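Local coordinates for protein chorismate synthase (PDB 1SQ1) that probably converts 5-enolpyruvylshikimate-3-phosphate to chorismate by eliminating phosphate, using reduced FMN, in the last step of chorismate biosynthesis, at residues S151-V156 and V324-S329; H232-I237 and V330-M335; N238-V243 and L288-K293. One frame throughout, in Å; residues are numbered along the deposited sequence.

Contact 1: residues S151-V156 and V324-S329; sequences SGVFGV and VGVRGS
Ser329 and Val153 carry most of this contact, each resting on the main chain of the other segment. The serine lies over Gly152, its CB 4.4 Å from the glycine CA, on the side of the strand to which Ser151 and Val153 direct their side chains. Its hydroxyl does not reach for the strand. With chi1 at 76°, OG turns back along the helix and donates to Val326 O at 2.8 Å, in the carbonyl plane and with a C=O...OG angle of 159°. Val326 O also receives Ser329 N, so two bonds grip it and the polar end of the serine is satisfied within its own helix, leaving the methylene to meet the strand.

One helical turn before Ser329, Val326 meets CG2 of Val153, which lies 4.0 Å from Val326 CA. The two valine side chains cross at about a right angle, CG2 to CG2. In Val153, CG1 is anti to the backbone N and CG2 lies beside that nitrogen. The same CG2 methyl approaches Gly325 O at 4.1 Å.

The strand and helix run roughly antiparallel, at 149° with axes 7.6 Å apart, where helix 325-346 packs on one of the two sheets of the beta-alpha-beta sandwich of chorismate synthases. Phe154 and Gly155, both opposite Ala206, form a classic beta bulge just beyond the contact. Val207 of the adjoining strand and Phe179 pack against Ser329 as well.

At the far end, CB of Ser151 lies 3.7 Å from Ser329 O. Ser151 OG, beside its own backbone N, is hydrogen-bonded to Thr209 OG1 and probably also to Ser333 OG one turn further along the helix, tying two strands of the sheet to the helix through hydroxyl groups.

Contact 2: residues H232-I237 and V330-M335; sequences HALMGI and VVASAM
Between Ile237 and Ala332 the flat surface is a peptide, since side-chain rings take no part in the meeting of the two segments: CD1 of Ile237 lies over one face of the Val331-Ala332 peptide, at its nitrogen end, 3.5 Å from Ala332 CA and 3.7 Å from Ala332 N. Rings close the surroundings instead. Phe4 of strand 3-4 touches both Ala233 and Met335, and Phe292 packs on Ile237.

Ile237 follows helix 226-235 and directs its longer branch at the partner helix. CG1 stands beside the backbone N (chi1 -61°) and the chain then extends, which carries CD1 in among three residues of helix 325-346. There it also meets Val331 CG1 at 3.9 Å, Ala332 CB, and Met335 CG at 4.0 Å. The isoleucine and Met335 side chains run antiparallel, Ile237 CD1 passing Met335 CG.

Both helices belong to the layer that lies between the two antiparallel sheets of the beta-alpha-beta sandwich. Leu234 and Ile237 pack towards strand 286-292 of one sheet, while Ala233 and Met335 reach strand 3-4 of the other. Arg131 and Val132 of helix 128-143 cover Val331 from a third helix.

Met335, a selenomethionine, is bent at both chi2 and chi3. These two bends bring its terminal CE back over Ala233, 3.5 Å from that residue's CB, while its CG passes 3.8 Å from Ala233 O. Leu234 does not aim its CB at the partner, yet its CD2 comes within 3.9 Å of Ala332 CB and near Ala332 O. On the outer side of helix 226-235, Met235 packs on Ala231 of the second subunit, and His232 O accepts a hydrogen bond from Ser228 OG of that subunit.

Contact 3: residues N238-V243 and L288-K293; sequences NAVKAV and LKTYFK. With SO4 (sulfate ion), chain B.
Strands 240-243 and 288-292 are antiparallel neighbours at 153°, with Val240-Phe292 and Val243-Thr290 as non-hydrogen-bonded pairs, while Lys241 N donates to Tyr291 O at 3.1 Å, Tyr291 N to Ala242 O at 3.1 Å and, beyond the strands, Lys293 N to Ala239 O at 2.8 Å.

CG2 of Val240 sits over the centre of the Phe292 ring, 3.8 Å from the centroid and 13° off the normal, a CH-pi contact. The same valine crosses the methyl of Thr290. On the other face of the sheet, Ala242 CB meets Tyr291 CD2 at 3.8 Å, and the tyrosine hydroxyl is hydrogen-bonded to Glu244. Ala242 and Val243 also pair antiparallel with a strand of the second subunit, so the sheet continues across the interface.

Lys293 starts with CG between backbone N and carbonyl carbon (chi1 76°), then runs extended to a sulfate, crossing Lys241 at a slant with its CB 3.8 Å from Lys241 CG. NZ makes a weak bond to sulfate O3 at 3.0 Å, while Ala239 N donates to O4 at 2.8 Å; Gly278 N of the second subunit also binds the ion. Lys241 NZ turns to Ser273 O of that subunit. Asn238, Ala239 and Lys293 are predicted FMN-binding residues, so the sulfate, probably from the crystallisation liquor, may mark an anion position that the flavin phosphate could use.

Overall arrangement
Contact 2 lies about 12 Å from contact 1 and 9 Å from contact 3, centre to centre; contacts 1 and 3 are also about 9 Å apart. Helix 325-346 serves contacts 1 and 2 on successive turns, whereas contacts 1 and 3 reach the same antiparallel sheet through strands 148-156, 240-245 and 286-292. The chain order is 151-156, 232-237, 238-243, 288-293, 324-329, 330-335: contacts 1 and 2 alternate, and contact 3 is nested within both. Phe292 touches Gly325 and Gly328, and Leu234 and Met235 touch Val240. Sheet and helical layer thus form one continuous core, bordering the predicted FMN site and, at contacts 2 and 3, the second subunit of the tetramer.

Contact 1: residues S151-V156 and V324-S329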
ATOM      1  N   SER A 151     -25.442 -14.414  -6.268  1.00 67.97           N
ATOM      2  CA  SER A 151     -25.530 -13.921  -7.648  1.00 65.45           C
ATOM      3  C   SER A 151     -26.100 -14.973  -8.596  1.00 63.72           C
ATOM      4  O   SER A 151     -26.116 -16.168  -8.284  1.00 62.01           O
ATOM      5  CB  SER A 151     -24.141 -13.534  -8.158  1.00 65.60           C
ATOM      6  OG  SER A 151     -23.487 -12.640  -7.269  1.00 69.38           O
ATOM      7  N   GLY A 152     -26.544 -14.514  -9.762  1.00 62.03           N
ATOM      8  CA  GLY A 152     -27.098 -15.410 -10.760  1.00 61.46           C
ATOM      9  C   GLY A 152     -27.258 -14.735 -12.108  1.00 61.79           C
ATOM     10  O   GLY A 152     -27.239 -13.508 -12.184  1.00 63.56           O
ATOM     11  N   VAL A 153     -27.424 -15.525 -13.171  1.00 60.36           N
ATOM     12  CA  VAL A 153     -27.581 -14.985 -14.525  1.00 58.43           C
ATOM     13  C   VAL A 153     -29.017 -14.538 -14.801  1.00 58.70           C
ATOM     14  O   VAL A 153     -29.956 -15.320 -14.647  1.00 58.29           O
ATOM     15  CB  VAL A 153     -27.229 -16.030 -15.608  1.00 57.53           C
ATOM     16  CG1 VAL A 153     -27.182 -15.360 -16.971  1.00 55.29           C
ATOM     17  CG2 VAL A 153     -25.921 -16.712 -15.288  1.00 55.19           C
ATOM     18  N   PHE A 154     -29.190 -13.293 -15.228  1.00 58.04           N
ATOM     19  CA  PHE A 154     -30.527 -12.812 -15.524  1.00 56.62           C
ATOM     20  C   PHE A 154     -30.689 -12.436 -16.974  1.00 58.18           C
ATOM     21  O   PHE A 154     -31.786 -12.100 -17.418  1.00 61.01           O
ATOM     22  CB  PHE A 154     -30.899 -11.627 -14.637  1.00 53.82           C
ATOM     23  CG  PHE A 154     -30.191 -10.339 -14.959  1.00 51.11           C
ATOM     24  CD1 PHE A 154     -30.830  -9.344 -15.697  1.00 50.27           C
ATOM     25  CD2 PHE A 154     -28.947 -10.050 -14.395  1.00 49.94           C
ATOM     26  CE1 PHE A 154     -30.243  -8.061 -15.849  1.00 49.08           C
ATOM     27  CE2 PHE A 154     -28.356  -8.778 -14.541  1.00 48.47           C
ATOM     28  CZ  PHE A 154     -29.008  -7.782 -15.268  1.00 46.75           C
ATOM     29  N   GLY A 155     -29.595 -12.510 -17.720  1.00 58.33           N
ATOM     30  CA  GLY A 155     -29.641 -12.177 -19.126  1.00 55.76           C
ATOM     31  C   GLY A 155     -28.624 -12.976 -19.905  1.00 56.27           C
ATOM     32  O   GLY A 155     -27.489 -13.168 -19.462  1.00 57.35           O
ATOM     33  N   VAL A 156     -29.041 -13.470 -21.061  1.00 55.79           N
ATOM     34  CA  VAL A 156     -28.155 -14.223 -21.932  1.00 56.25           C
ATOM     35  C   VAL A 156     -28.495 -13.867 -23.371  1.00 57.59           C
ATOM     36  O   VAL A 156     -29.591 -14.150 -23.849  1.00 58.20           O
ATOM     37  CB  VAL A 156     -28.312 -15.735 -21.752  1.00 55.19           C
ATOM     38  CG1 VAL A 156     -27.492 -16.460 -22.809  1.00 51.96           C
ATOM     39  CG2 VAL A 156     -27.872 -16.144 -20.349  1.00 52.29           C
ATOM     40  N   VAL A 324     -19.213 -17.544 -20.783  1.00 73.72           N
ATOM     41  CA  VAL A 324     -18.456 -17.500 -19.544  1.00 71.39           C
ATOM     42  C   VAL A 324     -19.134 -16.661 -18.470  1.00 69.22           C
ATOM     43  O   VAL A 324     -18.704 -16.648 -17.323  1.00 68.67           O
ATOM     44  CB  VAL A 324     -17.025 -16.976 -19.806  1.00 72.41           C
ATOM     45  CG1 VAL A 324     -17.059 -15.496 -20.195  1.00 72.46           C
ATOM     46  CG2 VAL A 324     -16.161 -17.208 -18.589  1.00 73.80           C
ATOM     47  N   GLY A 325     -20.197 -15.957 -18.841  1.00 68.04           N
ATOM     48  CA  GLY A 325     -20.919 -15.153 -17.870  1.00 67.34           C
ATOM     49  C   GLY A 325     -21.598 -16.018 -16.816  1.00 68.57           C
ATOM     50  O   GLY A 325     -22.019 -15.526 -15.770  1.00 68.35           O
ATOM     51  N   VAL A 326     -21.725 -17.314 -17.084  1.00 69.68           N
ATOM     52  CA  VAL A 326     -22.341 -18.207 -16.119  1.00 69.23           C
ATOM     53  C   VAL A 326     -21.318 -18.472 -15.030  1.00 69.77           C
ATOM     54  O   VAL A 326     -21.585 -18.198 -13.865  1.00 72.45           O
ATOM     55  CB  VAL A 326     -22.789 -19.537 -16.766  1.00 68.57           C
ATOM     56  CG1 VAL A 326     -23.129 -20.555 -15.688  1.00 68.21           C
ATOM     57  CG2 VAL A 326     -24.011 -19.298 -17.635  1.00 66.67           C
ATOM     58  N   ARG A 327     -20.152 -18.996 -15.406  1.00 69.89           N
ATOM     59  CA  ARG A 327     -19.075 -19.266 -14.446  1.00 68.22           C
ATOM     60  C   ARG A 327     -18.722 -17.928 -13.795  1.00 65.72           C
ATOM     61  O   ARG A 327     -18.425 -17.860 -12.606  1.00 65.85           O
ATOM     62  CB  ARG A 327     -17.839 -19.845 -15.165  1.00 70.04           C
ATOM     63  CG  ARG A 327     -16.657 -20.213 -14.260  1.00 74.69           C
ATOM     64  CD  ARG A 327     -15.411 -20.711 -15.062  1.00 80.58           C
ATOM     65  NE  ARG A 327     -14.364 -19.683 -15.219  1.00 85.06           N
ATOM     66  CZ  ARG A 327     -13.136 -19.896 -15.719  1.00 86.24           C
ATOM     67  NH1 ARG A 327     -12.773 -21.110 -16.126  1.00 86.33           N
ATOM     68  NH2 ARG A 327     -12.256 -18.896 -15.803  1.00 83.59           N
ATOM     69  N   GLY A 328     -18.792 -16.862 -14.581  1.00 62.01           N
ATOM     70  CA  GLY A 328     -18.464 -15.545 -14.074  1.00 60.36           C
ATOM     71  C   GLY A 328     -19.332 -15.071 -12.930  1.00 59.08           C
ATOM     72  O   GLY A 328     -18.893 -14.271 -12.106  1.00 59.11           O
ATOM     73  N   SER A 329     -20.571 -15.542 -12.876  1.00 58.04           N
ATOM     74  CA  SER A 329     -21.462 -15.127 -11.803  1.00 56.65           C
ATOM     75  C   SER A 329     -20.904 -15.665 -10.492  1.00 56.69           C
ATOM     76  O   SER A 329     -20.966 -14.989  -9.462  1.00 57.34           O
ATOM     77  CB  SER A 329     -22.865 -15.679 -12.013  1.00 56.02           C
ATOM     78  OG  SER A 329     -22.914 -17.055 -11.678  1.00 58.16           O
TER

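Contact 2: residues H232-I237 and V330-M335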
ATOM      1  N   HIS A 232     -14.063  -2.024  -9.015  1.00 45.04           N
ATOM      2  CA  HIS A 232     -12.700  -2.440  -9.297  1.00 44.83           C
ATOM      3  C   HIS A 232     -12.598  -3.965  -9.316  1.00 44.42           C
ATOM      4  O   HIS A 232     -12.020  -4.546 -10.242  1.00 45.29           O
ATOM      5  CB  HIS A 232     -11.790  -1.831  -8.231  1.00 44.50           C
ATOM      6  CG  HIS A 232     -10.333  -2.122  -8.397  1.00 45.12           C
ATOM      7  ND1 HIS A 232      -9.831  -3.408  -8.424  1.00 47.71           N
ATOM      8  CD2 HIS A 232      -9.255  -1.303  -8.403  1.00 44.78           C
ATOM      9  CE1 HIS A 232      -8.506  -3.363  -8.424  1.00 45.35           C
ATOM     10  NE2 HIS A 232      -8.138  -2.098  -8.409  1.00 46.14           N
ATOM     11  N   ALA A 233     -13.180  -4.619  -8.319  1.00 43.74           N
ATOM     12  CA  ALA A 233     -13.132  -6.076  -8.266  1.00 43.55           C
ATOM     13  C   ALA A 233     -13.986  -6.742  -9.358  1.00 43.56           C
ATOM     14  O   ALA A 233     -13.603  -7.780  -9.877  1.00 41.57           O
ATOM     15  CB  ALA A 233     -13.553  -6.563  -6.885  1.00 42.64           C
ATOM     16  N   LEU A 234     -15.127  -6.143  -9.705  1.00 44.39           N
ATOM     17  CA  LEU A 234     -16.008  -6.689 -10.731  1.00 46.33           C
ATOM     18  C   LEU A 234     -15.494  -6.430 -12.164  1.00 49.41           C
ATOM     19  O   LEU A 234     -15.399  -7.370 -12.966  1.00 49.54           O
ATOM     20  CB  LEU A 234     -17.430  -6.138 -10.547  1.00 44.97           C
ATOM     21  CG  LEU A 234     -18.152  -6.623  -9.274  1.00 45.80           C
ATOM     22  CD1 LEU A 234     -19.543  -5.967  -9.102  1.00 42.22           C
ATOM     23  CD2 LEU A 234     -18.302  -8.138  -9.347  1.00 43.56           C
HETATM   24  N   MSE A 235     -15.162  -5.176 -12.496  1.00 52.30           N
HETATM   25  CA  MSE A 235     -14.625  -4.846 -13.834  1.00 53.72           C
HETATM   26  C   MSE A 235     -13.370  -5.676 -14.063  1.00 53.66           C
HETATM   27  O   MSE A 235     -13.070  -6.067 -15.189  1.00 54.73           O
HETATM   28  CB  MSE A 235     -14.234  -3.362 -13.938  1.00 57.07           C
HETATM   29  CG  MSE A 235     -15.321  -2.378 -14.379  1.00 65.14           C
HETATM   30 SE   MSE A 235     -15.880  -2.556 -16.221  1.00 71.20          SE
HETATM   31  CE  MSE A 235     -14.269  -3.366 -16.896  1.00 74.84           C
ATOM     32  N   GLY A 236     -12.627  -5.923 -12.987  1.00 52.86           N
ATOM     33  CA  GLY A 236     -11.409  -6.705 -13.089  1.00 54.55           C
ATOM     34  C   GLY A 236     -11.632  -8.135 -13.560  1.00 54.72           C
ATOM     35  O   GLY A 236     -10.723  -8.779 -14.091  1.00 54.68           O
ATOM     36  N   ILE A 237     -12.844  -8.637 -13.356  1.00 54.39           N
ATOM     37  CA  ILE A 237     -13.180  -9.988 -13.760  1.00 54.81           C
ATOM     38  C   ILE A 237     -13.074 -10.129 -15.273  1.00 57.92           C
ATOM     39  O   ILE A 237     -13.396  -9.200 -16.015  1.00 61.07           O
ATOM     40  CB  ILE A 237     -14.610 -10.362 -13.335  1.00 52.21           C
ATOM     41  CG1 ILE A 237     -14.722 -10.295 -11.812  1.00 50.28           C
ATOM     42  CG2 ILE A 237     -14.959 -11.752 -13.882  1.00 51.32           C
ATOM     43  CD1 ILE A 237     -16.031 -10.797 -11.236  1.00 45.24           C
ATOM     44  N   VAL A 330     -20.352 -16.880 -10.530  1.00 54.88           N
ATOM     45  CA  VAL A 330     -19.773 -17.488  -9.329  1.00 54.28           C
ATOM     46  C   VAL A 330     -18.571 -16.675  -8.833  1.00 53.95           C
ATOM     47  O   VAL A 330     -18.335 -16.566  -7.630  1.00 54.42           O
ATOM     48  CB  VAL A 330     -19.298 -18.952  -9.585  1.00 52.93           C
ATOM     49  CG1 VAL A 330     -18.823 -19.576  -8.280  1.00 50.74           C
ATOM     50  CG2 VAL A 330     -20.411 -19.781 -10.191  1.00 50.30           C
ATOM     51  N   VAL A 331     -17.812 -16.119  -9.772  1.00 54.06           N
ATOM     52  CA  VAL A 331     -16.642 -15.320  -9.443  1.00 54.31           C
ATOM     53  C   VAL A 331     -17.065 -13.932  -8.970  1.00 56.26           C
ATOM     54  O   VAL A 331     -16.474 -13.385  -8.036  1.00 57.23           O
ATOM     55  CB  VAL A 331     -15.701 -15.187 -10.654  1.00 53.27           C
ATOM     56  CG1 VAL A 331     -14.550 -14.261 -10.322  1.00 51.27           C
ATOM     57  CG2 VAL A 331     -15.181 -16.559 -11.049  1.00 51.16           C
ATOM     58  N   ALA A 332     -18.087 -13.364  -9.604  1.00 56.28           N
ATOM     59  CA  ALA A 332     -18.577 -12.053  -9.199  1.00 56.06           C
ATOM     60  C   ALA A 332     -18.970 -12.124  -7.723  1.00 57.16           C
ATOM     61  O   ALA A 332     -18.864 -11.134  -6.997  1.00 57.24           O
ATOM     62  CB  ALA A 332     -19.764 -11.654 -10.040  1.00 54.51           C
ATOM     63  N   SER A 333     -19.415 -13.295  -7.272  1.00 56.94           N
ATOM     64  CA  SER A 333     -19.786 -13.452  -5.867  1.00 57.90           C
ATOM     65  C   SER A 333     -18.543 -13.410  -4.990  1.00 58.03           C
ATOM     66  O   SER A 333     -18.468 -12.621  -4.052  1.00 57.92           O
ATOM     67  CB  SER A 333     -20.530 -14.770  -5.629  1.00 57.34           C
ATOM     68  OG  SER A 333     -21.907 -14.646  -5.940  1.00 57.69           O
ATOM     69  N   ALA A 334     -17.568 -14.262  -5.308  1.00 58.09           N
ATOM     70  CA  ALA A 334     -16.323 -14.327  -4.551  1.00 56.96           C
ATOM     71  C   ALA A 334     -15.705 -12.943  -4.385  1.00 56.24           C
ATOM     72  O   ALA A 334     -15.350 -12.551  -3.279  1.00 56.00           O
ATOM     73  CB  ALA A 334     -15.341 -15.261  -5.245  1.00 57.00           C
HETATM   74  N   MSE A 335     -15.586 -12.208  -5.486  1.00 56.41           N
HETATM   75  CA  MSE A 335     -15.017 -10.868  -5.452  1.00 57.52           C
HETATM   76  C   MSE A 335     -15.787  -9.916  -4.544  1.00 57.62           C
HETATM   77  O   MSE A 335     -15.182  -9.166  -3.770  1.00 58.23           O
HETATM   78  CB  MSE A 335     -14.938 -10.264  -6.862  1.00 59.46           C
HETATM   79  CG  MSE A 335     -13.978 -10.954  -7.810  1.00 62.04           C
HETATM   80 SE   MSE A 335     -12.216 -11.283  -7.067  1.00 74.18          SE
HETATM   81  CE  MSE A 335     -11.568  -9.464  -6.849  1.00 65.35           C
TER

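Contact 3: residues N238-V243 and L288-K293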
ATOM      1  N   ASN A 238     -12.621 -11.291 -15.728  1.00 57.88           N
ATOM      2  CA  ASN A 238     -12.496 -11.542 -17.151  1.00 57.40           C
ATOM      3  C   ASN A 238     -13.817 -11.393 -17.852  1.00 56.14           C
ATOM      4  O   ASN A 238     -14.849 -11.804 -17.337  1.00 56.36           O
ATOM      5  CB  ASN A 238     -11.987 -12.949 -17.408  1.00 61.01           C
ATOM      6  CG  ASN A 238     -10.497 -12.992 -17.582  1.00 67.13           C
ATOM      7  OD1 ASN A 238     -10.001 -13.360 -18.650  1.00 71.80           O
ATOM      8  ND2 ASN A 238      -9.762 -12.602 -16.537  1.00 68.47           N
ATOM      9  N   ALA A 239     -13.773 -10.808 -19.038  1.00 55.50           N
ATOM     10  CA  ALA A 239     -14.963 -10.629 -19.848  1.00 53.13           C
ATOM     11  C   ALA A 239     -15.907  -9.517 -19.415  1.00 51.76           C
ATOM     12  O   ALA A 239     -16.851  -9.213 -20.131  1.00 52.98           O
ATOM     13  CB  ALA A 239     -15.720 -11.952 -19.923  1.00 51.81           C
ATOM     14  N   VAL A 240     -15.668  -8.898 -18.265  1.00 51.21           N
ATOM     15  CA  VAL A 240     -16.570  -7.848 -17.811  1.00 50.60           C
ATOM     16  C   VAL A 240     -16.334  -6.523 -18.513  1.00 51.44           C
ATOM     17  O   VAL A 240     -15.204  -6.040 -18.587  1.00 54.11           O
ATOM     18  CB  VAL A 240     -16.471  -7.638 -16.291  1.00 49.34           C
ATOM     19  CG1 VAL A 240     -17.303  -6.436 -15.885  1.00 48.54           C
ATOM     20  CG2 VAL A 240     -16.973  -8.883 -15.561  1.00 48.17           C
ATOM     21  N   LYS A 241     -17.408  -5.932 -19.024  1.00 50.39           N
ATOM     22  CA  LYS A 241     -17.298  -4.660 -19.723  1.00 50.74           C
ATOM     23  C   LYS A 241     -18.204  -3.549 -19.160  1.00 50.84           C
ATOM     24  O   LYS A 241     -18.186  -2.408 -19.639  1.00 50.99           O
ATOM     25  CB  LYS A 241     -17.588  -4.873 -21.209  1.00 50.76           C
ATOM     26  CG  LYS A 241     -16.713  -5.928 -21.878  1.00 49.76           C
ATOM     27  CD  LYS A 241     -15.228  -5.597 -21.811  1.00 49.00           C
ATOM     28  CE  LYS A 241     -14.883  -4.279 -22.482  1.00 45.90           C
ATOM     29  NZ  LYS A 241     -13.418  -4.063 -22.367  1.00 45.93           N
ATOM     30  N   ALA A 242     -19.006  -3.878 -18.155  1.00 50.23           N
ATOM     31  CA  ALA A 242     -19.872  -2.885 -17.534  1.00 50.28           C
ATOM     32  C   ALA A 242     -20.278  -3.295 -16.123  1.00 50.12           C
ATOM     33  O   ALA A 242     -20.393  -4.483 -15.811  1.00 50.07           O
ATOM     34  CB  ALA A 242     -21.107  -2.652 -18.388  1.00 52.80           C
ATOM     35  N   VAL A 243     -20.494  -2.291 -15.280  1.00 48.72           N
ATOM     36  CA  VAL A 243     -20.888  -2.510 -13.901  1.00 47.36           C
ATOM     37  C   VAL A 243     -21.931  -1.507 -13.457  1.00 48.93           C
ATOM     38  O   VAL A 243     -21.776  -0.293 -13.660  1.00 48.24           O
ATOM     39  CB  VAL A 243     -19.712  -2.367 -12.972  1.00 46.30           C
ATOM     40  CG1 VAL A 243     -20.159  -2.586 -11.555  1.00 48.08           C
ATOM     41  CG2 VAL A 243     -18.637  -3.344 -13.363  1.00 45.18           C
ATOM     42  N   LEU A 288     -26.001  -5.025  -7.314  1.00 53.18           N
ATOM     43  CA  LEU A 288     -24.859  -4.919  -8.212  1.00 51.05           C
ATOM     44  C   LEU A 288     -25.086  -5.713  -9.479  1.00 50.65           C
ATOM     45  O   LEU A 288     -25.495  -6.862  -9.418  1.00 52.21           O
ATOM     46  CB  LEU A 288     -23.603  -5.463  -7.528  1.00 48.71           C
ATOM     47  CG  LEU A 288     -23.357  -4.976  -6.112  1.00 44.31           C
ATOM     48  CD1 LEU A 288     -22.035  -5.515  -5.608  1.00 42.02           C
ATOM     49  CD2 LEU A 288     -23.382  -3.465  -6.104  1.00 43.11           C
ATOM     50  N   LYS A 289     -24.815  -5.116 -10.628  1.00 50.13           N
ATOM     51  CA  LYS A 289     -24.993  -5.846 -11.867  1.00 51.61           C
ATOM     52  C   LYS A 289     -23.707  -5.836 -12.673  1.00 51.79           C
ATOM     53  O   LYS A 289     -23.135  -4.773 -12.919  1.00 52.68           O
ATOM     54  CB  LYS A 289     -26.137  -5.246 -12.682  1.00 52.35           C
ATOM     55  CG  LYS A 289     -27.436  -5.060 -11.925  1.00 50.93           C
ATOM     56  CD  LYS A 289     -28.520  -4.668 -12.893  1.00 53.41           C
ATOM     57  CE  LYS A 289     -29.763  -4.141 -12.199  1.00 55.99           C
ATOM     58  NZ  LYS A 289     -29.507  -2.809 -11.555  1.00 58.40           N
ATOM     59  N   THR A 290     -23.256  -7.028 -13.067  1.00 52.72           N
ATOM     60  CA  THR A 290     -22.030  -7.206 -13.851  1.00 53.00           C
ATOM     61  C   THR A 290     -22.346  -7.805 -15.225  1.00 52.83           C
ATOM     62  O   THR A 290     -22.864  -8.922 -15.328  1.00 53.11           O
ATOM     63  CB  THR A 290     -21.056  -8.162 -13.160  1.00 52.20           C
ATOM     64  OG1 THR A 290     -20.787  -7.688 -11.844  1.00 54.75           O
ATOM     65  CG2 THR A 290     -19.758  -8.235 -13.923  1.00 55.38           C
ATOM     66  N   TYR A 291     -22.002  -7.072 -16.278  1.00 53.09           N
ATOM     67  CA  TYR A 291     -22.246  -7.519 -17.640  1.00 52.26           C
ATOM     68  C   TYR A 291     -21.037  -8.134 -18.317  1.00 51.61           C
ATOM     69  O   TYR A 291     -20.022  -7.481 -18.533  1.00 51.27           O
ATOM     70  CB  TYR A 291     -22.753  -6.345 -18.457  1.00 51.93           C
ATOM     71  CG  TYR A 291     -24.011  -5.777 -17.876  1.00 52.71           C
ATOM     72  CD1 TYR A 291     -25.247  -6.354 -18.146  1.00 52.23           C
ATOM     73  CD2 TYR A 291     -23.962  -4.704 -17.001  1.00 53.16           C
ATOM     74  CE1 TYR A 291     -26.403  -5.874 -17.551  1.00 52.16           C
ATOM     75  CE2 TYR A 291     -25.112  -4.218 -16.400  1.00 53.06           C
ATOM     76  CZ  TYR A 291     -26.324  -4.809 -16.678  1.00 52.02           C
ATOM     77  OH  TYR A 291     -27.452  -4.344 -16.059  1.00 51.70           O
ATOM     78  N   PHE A 292     -21.170  -9.401 -18.667  1.00 51.93           N
ATOM     79  CA  PHE A 292     -20.107 -10.126 -19.322  1.00 53.71           C
ATOM     80  C   PHE A 292     -20.246 -10.136 -20.844  1.00 56.27           C
ATOM     81  O   PHE A 292     -21.346 -10.288 -21.392  1.00 57.39           O
ATOM     82  CB  PHE A 292     -20.076 -11.565 -18.823  1.00 51.81           C
ATOM     83  CG  PHE A 292     -19.598 -11.714 -17.406  1.00 51.35           C
ATOM     84  CD1 PHE A 292     -20.395 -11.312 -16.338  1.00 50.34           C
ATOM     85  CD2 PHE A 292     -18.373 -12.312 -17.142  1.00 48.37           C
ATOM     86  CE1 PHE A 292     -19.979 -11.497 -15.035  1.00 51.33           C
ATOM     87  CE2 PHE A 292     -17.946 -12.502 -15.840  1.00 50.37           C
ATOM     88  CZ  PHE A 292     -18.752 -12.100 -14.781  1.00 52.15           C
ATOM     89  N   LYS A 293     -19.117  -9.984 -21.529  1.00 56.86           N
ATOM     90  CA  LYS A 293     -19.113 -10.000 -22.985  1.00 57.55           C
ATOM     91  C   LYS A 293     -18.946 -11.447 -23.415  1.00 58.68           C
ATOM     92  O   LYS A 293     -18.620 -12.311 -22.595  1.00 59.23           O
ATOM     93  CB  LYS A 293     -17.947  -9.175 -23.527  1.00 56.18           C
ATOM     94  CG  LYS A 293     -16.585  -9.859 -23.432  1.00 54.41           C
ATOM     95  CD  LYS A 293     -15.457  -8.981 -23.989  1.00 52.41           C
ATOM     96  CE  LYS A 293     -14.123  -9.722 -23.971  1.00 53.31           C
ATOM     97  NZ  LYS A 293     -13.081  -8.985 -24.728  1.00 54.76           N
TER
HETATM   98  S   SO4 B 401     -11.442  -8.626 -20.797  1.00 69.29           S
HETATM   99  O1  SO4 B 401     -10.873  -9.971 -21.035  1.00 65.98           O
HETATM  100  O2  SO4 B 401     -10.362  -7.604 -20.765  1.00 70.16           O
HETATM  101  O3  SO4 B 401     -12.390  -8.282 -21.877  1.00 70.00           O
HETATM  102  O4  SO4 B 401     -12.144  -8.616 -19.497  1.00 70.37           O